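Local coordinates for protein apical membrane antigen 1, soluble form (Toxoplasma gondii, PDB 2X2Z) that takes part in host cell invasion by the parasite, as a surface component of the moving junction formed with rhoptry neck proteins, at residues 278-283 with 293-298. Sequence-based numbering, arbitrary orientation.
Sequences TYPLTS and LHQSDQ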
loop_
_atom_site.group_PDB
_atom_site.type_symbol
_atom_site.label_atom_id
_atom_site.label_comp_id
_atom_site.label_asym_id
_atom_site.label_seq_id
_atom_site.Cartn_x
_atom_site.Cartn_y
_atom_site.Cartn_z
ATOM N N THR A 278 -0.185 -1.848 22.515
ATOM C CA THR A 278 -0.934 -2.745 23.409
ATOM C C THR A 278 -2.403 -2.596 23.073
ATOM O O THR A 278 -2.897 -1.478 22.852
ATOM C CB THR A 278 -0.786 -2.373 24.879
ATOM O OG1 THR A 278 -1.443 -1.110 25.107
ATOM C CG2 THR A 278 0.722 -2.290 25.304
ATOM N N TYR A 279 -3.138 -3.688 23.053
ATOM C CA TYR A 279 -4.501 -3.522 22.604
ATOM C C TYR A 279 -5.457 -3.168 23.777
ATOM O O TYR A 279 -5.006 -2.983 24.919
ATOM C CB TYR A 279 -4.963 -4.642 21.617
ATOM C CG TYR A 279 -3.865 -5.244 20.678
ATOM C CD1 TYR A 279 -2.710 -4.526 20.293
ATOM C CD2 TYR A 279 -4.012 -6.554 20.174
ATOM C CE1 TYR A 279 -1.725 -5.107 19.431
ATOM C CE2 TYR A 279 -3.039 -7.148 19.303
ATOM C CZ TYR A 279 -1.905 -6.447 18.948
ATOM O OH TYR A 279 -0.970 -7.122 18.110
ATOM N N PRO A 280 -6.745 -2.970 23.484
ATOM C CA PRO A 280 -7.600 -2.306 24.472
ATOM C C PRO A 280 -7.886 -3.149 25.740
ATOM O O PRO A 280 -8.068 -4.377 25.633
ATOM C CB PRO A 280 -8.899 -2.058 23.696
ATOM C CG PRO A 280 -8.687 -2.634 22.290
ATOM C CD PRO A 280 -7.514 -3.523 22.358
ATOM N N LEU A 281 -7.921 -2.487 26.912
ATOM C CA LEU A 281 -8.316 -3.140 28.191
ATOM C C LEU A 281 -9.817 -3.400 28.206
ATOM O O LEU A 281 -10.612 -2.465 28.293
ATOM C CB LEU A 281 -7.944 -2.295 29.409
ATOM C CG LEU A 281 -6.469 -1.874 29.452
ATOM C CD1 LEU A 281 -6.253 -0.730 30.501
ATOM C CD2 LEU A 281 -5.555 -3.083 29.686
ATOM N N THR A 282 -10.187 -4.668 28.061
ATOM C CA THR A 282 -11.576 -5.095 28.167
ATOM C C THR A 282 -11.603 -6.026 29.371
ATOM O O THR A 282 -10.549 -6.378 29.925
ATOM C CB THR A 282 -12.044 -5.916 26.915
ATOM O OG1 THR A 282 -11.239 -7.096 26.790
ATOM C CG2 THR A 282 -11.946 -5.102 25.610
ATOM N N SER A 283 -12.791 -6.462 29.758
ATOM C CA SER A 283 -12.903 -7.486 30.793
ATOM C C SER A 283 -13.193 -8.880 30.217
ATOM O O SER A 283 -13.426 -9.823 30.982
ATOM C CB SER A 283 -13.973 -7.110 31.802
ATOM O OG SER A 283 -15.186 -7.736 31.431
ATOM N N LEU A 293 -11.222 -2.069 18.438
ATOM C CA LEU A 293 -11.868 -1.073 19.272
ATOM C C LEU A 293 -11.072 0.210 19.259
ATOM O O LEU A 293 -9.857 0.189 19.224
ATOM C CB LEU A 293 -12.039 -1.593 20.698
ATOM C CG LEU A 293 -12.893 -2.849 20.895
ATOM C CD1 LEU A 293 -12.510 -3.551 22.229
ATOM C CD2 LEU A 293 -14.348 -2.528 20.890
ATOM N N HIS A 294 -11.776 1.343 19.264
ATOM C CA HIS A 294 -11.176 2.656 19.564
ATOM C C HIS A 294 -10.380 2.604 20.891
ATOM O O HIS A 294 -10.768 1.937 21.826
ATOM C CB HIS A 294 -12.278 3.723 19.638
ATOM C CG HIS A 294 -11.781 5.060 20.078
ATOM N ND1 HIS A 294 -11.342 6.012 19.190
ATOM C CD2 HIS A 294 -11.643 5.606 21.315
ATOM C CE1 HIS A 294 -10.980 7.100 19.858
ATOM N NE2 HIS A 294 -11.152 6.879 21.145
ATOM N N GLN A 295 -9.217 3.227 20.919
ATOM C CA GLN A 295 -8.361 3.298 22.117
ATOM C C GLN A 295 -7.878 4.730 22.134
ATOM O O GLN A 295 -7.428 5.207 21.080
ATOM C CB GLN A 295 -7.098 2.453 21.955
ATOM C CG GLN A 295 -7.291 0.971 22.028
ATOM C CD GLN A 295 -5.991 0.189 21.779
ATOM O OE1 GLN A 295 -4.907 0.536 22.268
ATOM N NE2 GLN A 295 -6.113 -0.881 21.037
ATOM N N SER A 296 -7.918 5.380 23.310
ATOM C CA SER A 296 -7.412 6.762 23.548
ATOM C C SER A 296 -6.044 6.986 22.904
ATOM O O SER A 296 -5.832 7.958 22.174
ATOM C CB SER A 296 -7.271 7.060 25.086
ATOM O OG SER A 296 -8.494 6.958 25.821
ATOM N N ASP A 297 -5.111 6.085 23.197
ATOM C CA ASP A 297 -3.729 6.247 22.718
ATOM C C ASP A 297 -3.402 5.655 21.306
ATOM O O ASP A 297 -2.233 5.589 20.931
ATOM C CB ASP A 297 -2.718 5.743 23.776
ATOM C CG ASP A 297 -2.898 4.299 24.105
ATOM O OD1 ASP A 297 -3.857 3.696 23.592
ATOM O OD2 ASP A 297 -2.080 3.738 24.878
ATOM N N GLN A 298 -4.414 5.249 20.542
ATOM C CA GLN A 298 -4.224 4.732 19.170
ATOM C C GLN A 298 -3.384 5.670 18.301
ATOM O O GLN A 298 -3.553 6.893 18.392
ATOM C CB GLN A 298 -5.598 4.454 18.497
ATOM C CG GLN A 298 -6.393 5.643 18.053
ATOM C CD GLN A 298 -7.894 5.316 17.809
ATOM O OE1 GLN A 298 -8.636 6.115 17.184
ATOM N NE2 GLN A 298 -8.329 4.158 18.292
#
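Leu-293 meets two residues of 278-283 at once: its CB lies 3.9 Å from CG of Pro-280, and its branch CD1 reaches CG2 of Thr-282 at 3.8 Å. Both pairs of side chains cross at about a right angle. In Thr-282 the methyl CG2 makes this approach, while OG1 is hydrogen-bonded to Gln-284. Trp-287 touches both Leu-293 and Pro-280, extending the apolar patch. At His-294 the backbone pairs with Leu-46, which ties the second segment to strand 45-49 of domain I. CB of Gln-295 points toward 278-283. With CG anti to its own carbonyl carbon (chi1 -73°) and the chain extended beyond it, CG packs 3.8 Å from CB of Pro-280, and the amide carbon CD arrives 3.7 Å from the carbonyl O of Thr-278. From Gln-295 the chain enters a type I turn closed by the bond from N of Gln-298 to O of Gln-295, 3.1 Å long. Both segments belong to the long domain II loop between helix 258-267 and strand 308-313, which packs on domain I and is displaced by RON2. Pro-280, Gln-295 and Leu-293 share most of the 246 Å² buried; its apolar part rests on van der Waals packing, perhaps easily parted then.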